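Local coordinates for protein N-acetylglucosamine-specific lectin (Saxidomus purpuratus, PDB 6A7T) that binds N-acetylglucosamine as a C-type lectin whose carbohydrate recognition does not depend on calcium, at residues A[52-57]-A[150-155]; A[63-68]-A[108-113]; A[87-92]-A[135-140]; A[92-95]-A[100-103]. All blocks are in the same frame, centred on the assembly; numbering follows the deposited sequence.

How the contacts relate
Contacts 1 and 3 are buried, whereas contacts 2 and 4 lie at the surface, and the chemistry changes accordingly. Contact 1 is covalent, a disulfide between a helix and the last strand; contact 3, across the second sheet, relies on aromatic and aliphatic packing. Contact 2 joins two loops through a ring and a water, and contact 4 is the ladder of a hairpin. Contacts 3 and 4 share strand 86-94 and S92. Contacts 1 and 2 both supply calcium ligands, E153 from one and T64 and E66 from the other. W137 of contact 3 packs on I108 of contact 2 and W102 of contact 4, bringing three contacts into one hydrophobic cluster.

Contact 1: residues A[52-57]-A[150-155]; sequences KTFCES and SICETD. With CA (calcium ion), chain C.
C55 and C152 each fold their sulfur back beside the backbone N, with chi1 -68° and -55°, which turns the two SG atoms toward each other from helix and strand. The disulfide they form has C55 SG 2.1 Å from C152 SG, and its left-handed C-S-S-C torsion of -79° is close to the perpendicular form in which the sulfur lone pairs interfere least. Here the backbones are also nearest, with C55 CA 5.3 Å from C152 CA. The axes of helix 52-57 and strand 150-154 run in broadly the same direction and come no nearer than 8.5 Å, a gap the disulfide spans. This is the conserved disulfide of the C-type lectin fold that joins its first helix to its last strand, tying together the two ends of the domain. F54 adds to it from the preceding helix position: the centroid of its ring is 5.0 Å from C152 SG, an oblique sulfur-aromatic contact, while R46 makes a cation-pi contact with the same ring. Beyond the disulfide the strand turns its next side chain away from the helix. E153 is fully extended and grips the calcium ion with both carboxylate oxygens, OE1 at 2.5 Å and OE2 at 2.6 Å from the metal. T64, E66, E70 and two waters complete the site, and S37 OG hydrogen-bonds to E153 OE2. On the helix, K52 NZ forms a salt bridge to E56 OE2 at 3.0 Å.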
loop_
_atom_site.group_PDB
_atom_site.type_symbol
_atom_site.label_atom_id
_atom_site.label_comp_id
_atom_site.label_asym_id
_atom_site.label_seq_id
_atom_site.Cartn_x
_atom_site.Cartn_y
_atom_site.Cartn_z
ATOM N N LYS A 52 5.896 11.497 18.783
ATOM C CA LYS A 52 5.479 12.291 17.625
ATOM C C LYS A 52 6.697 12.970 16.975
ATOM O O LYS A 52 6.881 12.897 15.755
ATOM C CB LYS A 52 4.432 13.303 18.054
ATOM C CG LYS A 52 3.824 14.174 16.964
ATOM C CD LYS A 52 2.768 15.065 17.534
ATOM C CE LYS A 52 2.027 15.791 16.462
ATOM N NZ LYS A 52 2.884 16.849 15.903
ATOM N N THR A 53 7.515 13.608 17.805
ATOM C CA THR A 53 8.757 14.246 17.395
ATOM C C THR A 53 9.690 13.255 16.708
ATOM O O THR A 53 10.317 13.549 15.655
ATOM C CB THR A 53 9.434 14.901 18.610
ATOM O OG1 THR A 53 8.518 15.921 18.992
ATOM C CG2 THR A 53 10.765 15.518 18.238
ATOM N N PHE A 54 9.807 12.075 17.283
ATOM C CA PHE A 54 10.704 11.082 16.780
ATOM C C PHE A 54 10.264 10.636 15.394
ATOM O O PHE A 54 11.083 10.598 14.491
ATOM C CB PHE A 54 10.793 9.869 17.696
ATOM C CG PHE A 54 11.542 8.741 17.060
ATOM C CD1 PHE A 54 12.905 8.863 16.815
ATOM C CD2 PHE A 54 10.886 7.602 16.635
ATOM C CE1 PHE A 54 13.593 7.837 16.182
ATOM C CE2 PHE A 54 11.584 6.583 15.991
ATOM C CZ PHE A 54 12.938 6.688 15.797
ATOM N N CYS A 55 8.976 10.346 15.214
ATOM C CA CYS A 55 8.531 9.944 13.889
ATOM C C CYS A 55 8.826 11.061 12.875
ATOM O O CYS A 55 9.239 10.759 11.773
ATOM C CB CYS A 55 7.065 9.541 13.899
ATOM S SG CYS A 55 6.757 8.030 14.819
ATOM N N GLU A 56 8.593 12.346 13.240
ATOM C CA GLU A 56 8.901 13.490 12.371
ATOM C C GLU A 56 10.375 13.472 11.969
ATOM O O GLU A 56 10.701 13.731 10.775
ATOM C CB GLU A 56 8.537 14.791 13.076
ATOM C CG GLU A 56 7.026 14.999 13.190
ATOM C CD GLU A 56 6.565 16.082 14.173
ATOM O OE1 GLU A 56 7.427 16.783 14.771
ATOM O OE2 GLU A 56 5.364 16.223 14.340
ATOM N N SER A 57 11.261 13.174 12.929
ATOM C CA SER A 57 12.716 13.139 12.705
ATOM C C SER A 57 13.057 12.067 11.655
ATOM O O SER A 57 14.120 12.207 10.993
ATOM C CB SER A 57 13.457 12.905 13.988
ATOM O OG SER A 57 13.559 11.538 14.313
ATOM N N SER A 150 6.381 3.011 19.931
ATOM C CA SER A 150 5.485 3.787 19.033
ATOM C C SER A 150 5.600 3.219 17.628
ATOM O O SER A 150 6.489 2.406 17.362
ATOM C CB SER A 150 5.817 5.253 19.071
ATOM O OG SER A 150 7.135 5.554 18.614
ATOM N N ILE A 151 4.667 3.635 16.791
ATOM C CA ILE A 151 4.596 3.167 15.383
ATOM C C ILE A 151 4.622 4.386 14.458
ATOM O O ILE A 151 3.752 5.243 14.549
ATOM C CB ILE A 151 3.358 2.295 15.121
ATOM C CG1 ILE A 151 3.284 1.135 16.113
ATOM C CG2 ILE A 151 3.366 1.784 13.694
ATOM C CD1 ILE A 151 1.941 0.475 16.251
ATOM N N CYS A 152 5.646 4.451 13.598
ATOM C CA CYS A 152 5.775 5.545 12.624
ATOM C C CYS A 152 5.315 5.033 11.245
ATOM O O CYS A 152 5.459 3.844 10.963
ATOM C CB CYS A 152 7.184 6.063 12.426
ATOM S SG CYS A 152 8.009 6.584 13.946
ATOM N N GLU A 153 4.673 5.910 10.474
ATOM C CA GLU A 153 4.207 5.606 9.117
ATOM C C GLU A 153 4.791 6.661 8.167
ATOM O O GLU A 153 4.712 7.822 8.460
ATOM C CB GLU A 153 2.687 5.570 9.100
ATOM C CG GLU A 153 2.078 5.235 7.738
ATOM C CD GLU A 153 0.556 5.286 7.645
ATOM O OE1 GLU A 153 -0.128 5.844 8.565
ATOM O OE2 GLU A 153 0.054 4.812 6.621
ATOM N N THR A 154 5.316 6.234 7.010
ATOM C CA THR A 154 5.705 7.183 5.958
ATOM C C THR A 154 5.086 6.731 4.634
ATOM O O THR A 154 4.932 5.516 4.385
ATOM C CB THR A 154 7.230 7.303 5.820
ATOM O OG1 THR A 154 7.520 8.315 4.856
ATOM C CG2 THR A 154 7.884 5.995 5.453
ATOM N N ASP A 155 4.765 7.703 3.778
ATOM C CA ASP A 155 4.301 7.351 2.418
ATOM C C ASP A 155 5.356 7.761 1.386
ATOM O O ASP A 155 5.110 7.710 0.152
ATOM C CB ASP A 155 2.965 8.014 2.098
ATOM C CG ASP A 155 3.074 9.506 1.892
ATOM O OD1 ASP A 155 4.191 10.084 2.091
ATOM O OD2 ASP A 155 2.039 10.105 1.525
HETATM CA CA CA C . -2.334 5.084 7.544
HETATM O O HOH W 1 -2.756 4.436 5.193
HETATM O O HOH W 2 -1.936 7.268 6.422
#

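Contact 2: residues A[63-68]-A[108-113]; sequences VTVESS and ISFNGW. With CA (calcium ion), chain C.
The ring of F110 lies with one face against the backbone of S67 and S68, where the chain enters helix 68-78. S68 CA sits over that face, 3.9 Å from the ring centroid in a CH-pi contact, and the carbonyl carbon of S67 lies above the same face nearer the rim. S68 CB touches the rim, 3.4 Å from F110 CE1. On the V65 side the contact is looser, V65 CG1 being 4.4 Å from F110 CD2. The ring is swung into this place by its first torsion, which sets CG anti to the backbone N of F110 (chi1 161°). A second flat group, the indole of W113, has N111 OD1 at its edge; that oxygen accepts a bond from the backbone N of W113, an Asx turn that shapes the loop.

Between the loops, water 3 makes the polar link, donating to V65 O at 2.7 Å and accepting from F110 N at 3.0 Å. The other side of segment 63-68 faces the calcium site of the C-type lectin domain. T64 O binds the metal at 2.4 Å and E66 OE1 at 2.3 Å, with E70 and E153 as further protein ligands. T64 OG1 donates to E66 OE2, 2.7 Å away, on the syn side of the carboxylate. With one oxygen on the metal and the other on a hydroxyl, the E66 carboxylate is fixed in rotation, and the calcium probably polarises it. Toward segment 108-113, by contrast, the chain depends on apolar cover and a bridging water.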
loop_
_atom_site.group_PDB
_atom_site.type_symbol
_atom_site.label_atom_id
_atom_site.label_comp_id
_atom_site.label_asym_id
_atom_site.label_seq_id
_atom_site.Cartn_x
_atom_site.Cartn_y
_atom_site.Cartn_z
ATOM N N VAL A 63 1.637 6.678 13.233
ATOM C CA VAL A 63 0.721 6.001 12.357
ATOM C C VAL A 63 -0.714 6.495 12.526
ATOM O O VAL A 63 -1.161 6.718 13.610
ATOM C CB VAL A 63 0.802 4.480 12.561
ATOM C CG1 VAL A 63 0.322 4.066 13.938
ATOM C CG2 VAL A 63 0.075 3.745 11.445
ATOM N N THR A 64 -1.406 6.661 11.403
ATOM C CA THR A 64 -2.843 6.971 11.392
ATOM C C THR A 64 -3.533 5.781 10.718
ATOM O O THR A 64 -2.966 5.202 9.846
ATOM C CB THR A 64 -3.078 8.293 10.672
ATOM O OG1 THR A 64 -2.592 8.112 9.351
ATOM C CG2 THR A 64 -2.348 9.408 11.376
ATOM N N VAL A 65 -4.702 5.375 11.261
ATOM C CA VAL A 65 -5.305 4.062 10.911
ATOM C C VAL A 65 -6.675 4.311 10.278
ATOM O O VAL A 65 -7.666 4.456 10.996
ATOM C CB VAL A 65 -5.386 3.120 12.117
ATOM C CG1 VAL A 65 -5.828 1.715 11.676
ATOM C CG2 VAL A 65 -4.065 3.064 12.879
ATOM N N GLU A 66 -6.625 4.422 8.966
ATOM C CA GLU A 66 -7.773 4.850 8.145
ATOM C C GLU A 66 -8.718 3.693 7.820
ATOM O O GLU A 66 -9.884 3.968 7.463
ATOM C CB GLU A 66 -7.283 5.452 6.841
ATOM C CG GLU A 66 -6.709 6.857 7.045
ATOM C CD GLU A 66 -5.218 6.935 7.377
ATOM O OE1 GLU A 66 -4.479 5.912 7.232
ATOM O OE2 GLU A 66 -4.814 8.030 7.809
ATOM N N SER A 67 -8.217 2.451 7.871
ATOM C CA SER A 67 -8.970 1.309 7.325
ATOM C C SER A 67 -8.817 0.106 8.252
ATOM O O SER A 67 -7.817 0.016 8.986
ATOM C CB SER A 67 -8.539 0.991 5.914
ATOM O OG SER A 67 -7.225 0.427 5.844
ATOM N N SER A 68 -9.818 -0.785 8.246
ATOM C CA SER A 68 -9.713 -2.090 8.983
ATOM C C SER A 68 -8.540 -2.939 8.460
ATOM O O SER A 68 -7.889 -3.663 9.264
ATOM C CB SER A 68 -11.013 -2.870 8.867
ATOM O OG SER A 68 -11.136 -3.290 7.508
ATOM N N ILE A 108 -11.578 10.266 12.605
ATOM C CA ILE A 108 -11.362 8.831 12.850
ATOM C C ILE A 108 -12.607 8.101 12.328
ATOM O O ILE A 108 -13.563 7.886 13.081
ATOM C CB ILE A 108 -11.016 8.552 14.334
ATOM C CG1 ILE A 108 -9.847 9.428 14.805
ATOM C CG2 ILE A 108 -10.724 7.076 14.533
ATOM C CD1 ILE A 108 -9.223 9.068 16.154
ATOM N N SER A 109 -12.554 7.754 11.036
ATOM C CA SER A 109 -13.664 7.118 10.263
ATOM C C SER A 109 -13.829 5.634 10.612
ATOM O O SER A 109 -14.929 5.104 10.548
ATOM C CB SER A 109 -13.459 7.259 8.787
ATOM O OG SER A 109 -13.574 8.633 8.385
ATOM N N PHE A 110 -12.725 4.962 10.932
ATOM C CA PHE A 110 -12.743 3.545 11.256
ATOM C C PHE A 110 -12.749 3.396 12.771
ATOM O O PHE A 110 -11.922 3.996 13.430
ATOM C CB PHE A 110 -11.542 2.849 10.610
ATOM C CG PHE A 110 -11.226 1.524 11.248
ATOM C CD1 PHE A 110 -11.976 0.400 10.944
ATOM C CD2 PHE A 110 -10.200 1.409 12.171
ATOM C CE1 PHE A 110 -11.690 -0.817 11.536
ATOM C CE2 PHE A 110 -9.932 0.196 12.779
ATOM C CZ PHE A 110 -10.672 -0.916 12.456
ATOM N N ASN A 111 -13.676 2.596 13.326
ATOM C CA ASN A 111 -13.779 2.458 14.796
ATOM C C ASN A 111 -12.925 1.272 15.291
ATOM O O ASN A 111 -13.371 0.154 15.378
ATOM C CB ASN A 111 -15.224 2.353 15.289
ATOM C CG ASN A 111 -15.332 2.338 16.803
ATOM O OD1 ASN A 111 -14.341 2.455 17.524
ATOM N ND2 ASN A 111 -16.548 2.207 17.321
ATOM N N GLY A 112 -11.671 1.554 15.640
ATOM C CA GLY A 112 -10.791 0.577 16.245
ATOM C C GLY A 112 -10.655 0.716 17.736
ATOM O O GLY A 112 -9.735 0.173 18.314
ATOM N N TRP A 113 -11.560 1.450 18.401
ATOM C CA TRP A 113 -11.464 1.608 19.822
ATOM C C TRP A 113 -11.761 0.285 20.524
ATOM O O TRP A 113 -12.590 -0.447 20.026
ATOM C CB TRP A 113 -12.461 2.652 20.313
ATOM C CG TRP A 113 -12.122 4.051 19.889
ATOM C CD1 TRP A 113 -12.646 4.751 18.851
ATOM C CD2 TRP A 113 -11.146 4.895 20.501
ATOM N NE1 TRP A 113 -12.103 6.011 18.820
ATOM C CE2 TRP A 113 -11.237 6.142 19.854
ATOM C CE3 TRP A 113 -10.364 4.786 21.646
ATOM C CZ2 TRP A 113 -10.437 7.213 20.223
ATOM C CZ3 TRP A 113 -9.582 5.849 22.032
ATOM C CH2 TRP A 113 -9.664 7.069 21.341
HETATM CA CA CA C . -2.334 5.084 7.544
HETATM O O HOH W 3 -9.884 5.913 11.070
HETATM O O HOH W 1 -2.756 4.436 5.193
HETATM O O HOH W 2 -1.936 7.268 6.422
#

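Contact 3: residues A[87-92]-A[135-140]; sequences YWIGGS and WQWNDH
Y87 and W135 lie at one end of this contact and W88 and H140 at the other, reaching across backbones that stay well apart: I89 CA is 8.9 Å from W137 CA, because strand 124-130 runs between the two segments in the sheet. Each segment also bends. An inverse gamma turn centred on G90, with a weak bond from G91 N to I89 O of 3.0 Å, breaks strand 86-94, while W135 and Q136 form a G1 bulge opposite strand 124-130. In the middle, I89 holds CG1 between its backbone N and carbonyl carbon (chi1 64°), and CD1 comes down over the five-membered ring of W137, 4.0 Å from its centroid and 24° off the normal. W137, N138 and D139 spell the WND motif of C-type lectins. W137 is the core member, edge-to-face with W102, W113 and Y127; N138 and H140 bind N-acetylglucosamine in this protein, and D139 binds a second calcium, though neither ligand is present on this chain. At one end, W135 CZ3 meets the edge of the Y87 ring, 4.0 Å from Y87 CD1. At the other, W88 CH2 approaches H140 CD2 at 3.7 Å, the two ring planes 46° apart. The W88 indole thus packs beside a sugar-binding histidine, whose NE2 is hydrogen-bonded to T146 OG1.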
loop_
_atom_site.group_PDB
_atom_site.type_symbol
_atom_site.label_atom_id
_atom_site.label_comp_id
_atom_site.label_asym_id
_atom_site.label_seq_id
_atom_site.Cartn_x
_atom_site.Cartn_y
_atom_site.Cartn_z
ATOM N N TYR A 87 1.403 0.535 22.345
ATOM C CA TYR A 87 2.217 1.321 21.412
ATOM C C TYR A 87 1.492 2.639 21.157
ATOM O O TYR A 87 0.345 2.609 20.802
ATOM C CB TYR A 87 2.391 0.595 20.076
ATOM C CG TYR A 87 3.283 -0.614 20.083
ATOM C CD1 TYR A 87 2.831 -1.816 20.584
ATOM C CD2 TYR A 87 4.554 -0.571 19.540
ATOM C CE1 TYR A 87 3.622 -2.958 20.556
ATOM C CE2 TYR A 87 5.363 -1.700 19.511
ATOM C CZ TYR A 87 4.893 -2.899 20.026
ATOM O OH TYR A 87 5.684 -4.032 20.053
ATOM N N TRP A 88 2.232 3.748 21.196
ATOM C CA TRP A 88 1.639 5.045 20.794
ATOM C C TRP A 88 1.340 5.099 19.300
ATOM O O TRP A 88 2.178 4.642 18.479
ATOM C CB TRP A 88 2.580 6.205 21.154
ATOM C CG TRP A 88 2.776 6.378 22.631
ATOM C CD1 TRP A 88 3.964 6.405 23.268
ATOM C CD2 TRP A 88 1.771 6.484 23.662
ATOM N NE1 TRP A 88 3.794 6.597 24.613
ATOM C CE2 TRP A 88 2.468 6.616 24.881
ATOM C CE3 TRP A 88 0.372 6.508 23.665
ATOM C CZ2 TRP A 88 1.822 6.796 26.106
ATOM C CZ3 TRP A 88 -0.271 6.672 24.879
ATOM C CH2 TRP A 88 0.456 6.797 26.068
ATOM N N ILE A 89 0.221 5.750 18.952
ATOM C CA ILE A 89 -0.176 5.981 17.565
ATOM C C ILE A 89 -0.591 7.450 17.396
ATOM O O ILE A 89 -0.657 8.183 18.344
ATOM C CB ILE A 89 -1.271 5.019 17.093
ATOM C CG1 ILE A 89 -2.589 5.200 17.863
ATOM C CG2 ILE A 89 -0.768 3.597 17.186
ATOM C CD1 ILE A 89 -3.745 4.353 17.335
ATOM N N GLY A 90 -0.785 7.819 16.162
ATOM C CA GLY A 90 -0.939 9.215 15.722
ATOM C C GLY A 90 -2.370 9.705 15.846
ATOM O O GLY A 90 -2.892 10.298 14.897
ATOM N N GLY A 91 -2.967 9.522 17.028
ATOM C CA GLY A 91 -4.299 10.122 17.316
ATOM C C GLY A 91 -4.313 10.747 18.679
ATOM O O GLY A 91 -3.623 10.358 19.613
ATOM N N SER A 92 -5.121 11.792 18.830
ATOM C CA SER A 92 -5.134 12.570 20.032
ATOM C C SER A 92 -6.360 13.491 19.969
ATOM O O SER A 92 -6.973 13.668 18.959
ATOM C CB SER A 92 -3.868 13.405 20.245
ATOM O OG SER A 92 -3.784 14.422 19.276
ATOM N N TRP A 135 -5.492 -5.552 21.665
ATOM C CA TRP A 135 -4.838 -4.867 20.575
ATOM C C TRP A 135 -5.839 -3.970 19.833
ATOM O O TRP A 135 -6.074 -4.070 18.658
ATOM C CB TRP A 135 -4.063 -5.835 19.671
ATOM C CG TRP A 135 -2.849 -6.407 20.333
ATOM C CD1 TRP A 135 -2.583 -7.739 20.508
ATOM C CD2 TRP A 135 -1.771 -5.698 20.963
ATOM N NE1 TRP A 135 -1.385 -7.894 21.141
ATOM C CE2 TRP A 135 -0.873 -6.671 21.458
ATOM C CE3 TRP A 135 -1.448 -4.342 21.133
ATOM C CZ2 TRP A 135 0.326 -6.331 22.075
ATOM C CZ3 TRP A 135 -0.281 -4.010 21.782
ATOM C CH2 TRP A 135 0.573 -4.995 22.290
ATOM N N GLN A 136 -6.441 -3.063 20.616
ATOM C CA GLN A 136 -7.396 -2.068 20.131
ATOM C C GLN A 136 -6.990 -0.730 20.755
ATOM O O GLN A 136 -6.160 -0.668 21.694
ATOM C CB GLN A 136 -8.819 -2.488 20.515
ATOM C CG GLN A 136 -9.319 -3.698 19.750
ATOM C CD GLN A 136 -10.567 -4.249 20.402
ATOM O OE1 GLN A 136 -10.594 -4.599 21.581
ATOM N NE2 GLN A 136 -11.620 -4.241 19.633
ATOM N N TRP A 137 -7.650 0.334 20.331
ATOM C CA TRP A 137 -7.212 1.664 20.786
ATOM C C TRP A 137 -7.712 1.996 22.198
ATOM O O TRP A 137 -8.821 1.603 22.570
ATOM C CB TRP A 137 -7.620 2.762 19.799
ATOM C CG TRP A 137 -7.382 2.499 18.366
ATOM C CD1 TRP A 137 -6.376 1.774 17.801
ATOM C CD2 TRP A 137 -8.135 3.054 17.289
ATOM N NE1 TRP A 137 -6.504 1.783 16.462
ATOM C CE2 TRP A 137 -7.582 2.559 16.109
ATOM C CE3 TRP A 137 -9.270 3.872 17.208
ATOM C CZ2 TRP A 137 -8.076 2.861 14.853
ATOM C CZ3 TRP A 137 -9.792 4.124 15.961
ATOM C CH2 TRP A 137 -9.185 3.690 14.803
ATOM N N ASN A 138 -6.869 2.671 23.006
ATOM C CA ASN A 138 -7.188 3.184 24.330
ATOM C C ASN A 138 -6.711 4.647 24.398
ATOM O O ASN A 138 -5.762 5.034 23.666
ATOM C CB ASN A 138 -6.459 2.456 25.453
ATOM C CG ASN A 138 -6.924 2.881 26.814
ATOM O OD1 ASN A 138 -8.114 3.066 26.977
ATOM N ND2 ASN A 138 -6.005 3.058 27.758
ATOM N N ASP A 139 -7.383 5.456 25.205
ATOM C CA ASP A 139 -7.036 6.876 25.447
ATOM C C ASP A 139 -6.294 6.988 26.771
ATOM O O ASP A 139 -6.784 6.520 27.818
ATOM C CB ASP A 139 -8.307 7.735 25.505
ATOM C CG ASP A 139 -9.297 7.277 26.572
ATOM O OD1 ASP A 139 -9.792 6.142 26.435
ATOM O OD2 ASP A 139 -9.461 8.006 27.578
ATOM N N HIS A 140 -5.125 7.640 26.777
ATOM C CA HIS A 140 -4.311 7.841 27.922
ATOM C C HIS A 140 -4.166 9.359 28.111
ATOM O O HIS A 140 -3.877 10.070 27.154
ATOM C CB HIS A 140 -2.915 7.195 27.776
ATOM C CG HIS A 140 -2.065 7.291 28.996
ATOM N ND1 HIS A 140 -2.332 6.530 30.135
ATOM C CD2 HIS A 140 -0.910 7.950 29.270
ATOM C CE1 HIS A 140 -1.398 6.745 31.037
ATOM N NE2 HIS A 140 -0.528 7.638 30.551
#

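Contact 4: residues A[92-95]-A[100-103]; sequences SWDA and YRWI
Paired backbone bonds join S92 and R101: S92 N donates to R101 O at 3.0 Å, and R101 N returns a bond to S92 O at 3.0 Å. W93 and Y100 form the adjoining non-hydrogen-bonded pair, their CA atoms only 4.3 Å apart. This is the ladder of the hairpin formed by strands 86-94 and 99-102, the latter an outer strand of the second sheet of the lectin domain. Over these few residues the strand directions stand at 108°, far from a flat antiparallel pair. Aromatic contact occupies the W93 and Y100 face: the W93 edge points at the face of Y100 with the planes at 80°, and W93 CE3 is 3.7 Å from Y100 CE2. Y100 OH, in turn, bonds to A120 O. Aliphatic packing is diagonal to the ladder: D94 CB rests 3.5 Å from R101 CG, although R101 pairs with S92, two residues before D94. Their charged ends go elsewhere, D94 OD1 to H97 N, and the R101 guanidinium to E99 in a salt bridge and to G105 O. Water supplies the last link: water 4 lies 2.9 Å from S92 OG and 2.9 Å from R101 O, to which it probably donates.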
loop_
_atom_site.group_PDB
_atom_site.type_symbol
_atom_site.label_atom_id
_atom_site.label_comp_id
_atom_site.label_asym_id
_atom_site.label_seq_id
_atom_site.Cartn_x
_atom_site.Cartn_y
_atom_site.Cartn_z
ATOM N N SER A 92 -5.121 11.792 18.830
ATOM C CA SER A 92 -5.134 12.570 20.032
ATOM C C SER A 92 -6.360 13.491 19.969
ATOM O O SER A 92 -6.973 13.668 18.959
ATOM C CB SER A 92 -3.868 13.405 20.245
ATOM O OG SER A 92 -3.784 14.422 19.276
ATOM N N TRP A 93 -6.622 14.084 21.108
ATOM C CA TRP A 93 -7.714 14.995 21.318
ATOM C C TRP A 93 -7.441 16.292 20.579
ATOM O O TRP A 93 -6.405 16.925 20.771
ATOM C CB TRP A 93 -7.899 15.276 22.803
ATOM C CG TRP A 93 -9.070 16.164 23.085
ATOM C CD1 TRP A 93 -9.059 17.509 23.358
ATOM C CD2 TRP A 93 -10.438 15.746 23.143
ATOM N NE1 TRP A 93 -10.346 17.952 23.562
ATOM C CE2 TRP A 93 -11.208 16.893 23.443
ATOM C CE3 TRP A 93 -11.067 14.519 22.984
ATOM C CZ2 TRP A 93 -12.591 16.825 23.595
ATOM C CZ3 TRP A 93 -12.433 14.458 23.102
ATOM C CH2 TRP A 93 -13.176 15.594 23.413
ATOM N N ASP A 94 -8.402 16.651 19.755
ATOM C CA ASP A 94 -8.380 17.933 19.036
ATOM C C ASP A 94 -9.366 18.862 19.744
ATOM O O ASP A 94 -10.567 18.558 19.737
ATOM C CB ASP A 94 -8.811 17.764 17.602
ATOM C CG ASP A 94 -8.703 18.989 16.724
ATOM O OD1 ASP A 94 -9.527 19.930 16.887
ATOM O OD2 ASP A 94 -7.753 18.988 15.872
ATOM N N ALA A 95 -8.852 19.940 20.339
ATOM C CA ALA A 95 -9.661 20.757 21.218
ATOM C C ALA A 95 -10.696 21.516 20.380
ATOM O O ALA A 95 -11.836 21.764 20.874
ATOM C CB ALA A 95 -8.818 21.641 22.074
ATOM N N TYR A 100 -11.475 13.077 19.364
ATOM C CA TYR A 100 -10.247 12.490 18.882
ATOM C C TYR A 100 -10.165 12.605 17.347
ATOM O O TYR A 100 -11.093 12.327 16.566
ATOM C CB TYR A 100 -10.096 11.056 19.445
ATOM C CG TYR A 100 -9.854 11.006 20.925
ATOM C CD1 TYR A 100 -8.576 11.082 21.457
ATOM C CD2 TYR A 100 -10.907 10.874 21.831
ATOM C CE1 TYR A 100 -8.327 11.062 22.813
ATOM C CE2 TYR A 100 -10.682 10.860 23.192
ATOM C CZ TYR A 100 -9.399 11.001 23.701
ATOM O OH TYR A 100 -9.091 11.051 25.015
ATOM N N ARG A 101 -8.970 12.991 16.871
ATOM C CA ARG A 101 -8.618 13.120 15.481
ATOM C C ARG A 101 -7.210 12.526 15.257
ATOM O O ARG A 101 -6.391 12.491 16.168
ATOM C CB ARG A 101 -8.584 14.596 15.059
ATOM C CG ARG A 101 -9.873 15.371 15.307
ATOM C CD ARG A 101 -11.006 14.948 14.414
ATOM N NE ARG A 101 -10.847 15.391 13.039
ATOM C CZ ARG A 101 -11.826 15.892 12.277
ATOM N NH1 ARG A 101 -13.066 15.861 12.724
ATOM N NH2 ARG A 101 -11.537 16.419 11.088
ATOM N N TRP A 102 -6.971 12.078 14.041
ATOM C CA TRP A 102 -5.619 11.716 13.641
ATOM C C TRP A 102 -4.771 12.978 13.600
ATOM O O TRP A 102 -5.278 14.061 13.416
ATOM C CB TRP A 102 -5.604 10.994 12.297
ATOM C CG TRP A 102 -6.358 9.705 12.333
ATOM C CD1 TRP A 102 -7.443 9.370 11.579
ATOM C CD2 TRP A 102 -6.086 8.566 13.156
ATOM N NE1 TRP A 102 -7.883 8.101 11.868
ATOM C CE2 TRP A 102 -7.079 7.599 12.852
ATOM C CE3 TRP A 102 -5.127 8.281 14.141
ATOM C CZ2 TRP A 102 -7.097 6.357 13.479
ATOM C CZ3 TRP A 102 -5.182 7.073 14.792
ATOM C CH2 TRP A 102 -6.174 6.131 14.470
ATOM N N ILE A 103 -3.460 12.801 13.736
ATOM C CA ILE A 103 -2.583 13.979 13.887
ATOM C C ILE A 103 -2.431 14.777 12.585
ATOM O O ILE A 103 -1.967 15.913 12.667
ATOM C CB ILE A 103 -1.212 13.594 14.446
ATOM C CG1 ILE A 103 -0.541 12.550 13.566
ATOM C CG2 ILE A 103 -1.326 13.220 15.922
ATOM C CD1 ILE A 103 0.949 12.419 13.831
HETATM O O HOH W 4 -5.087 15.023 16.738
#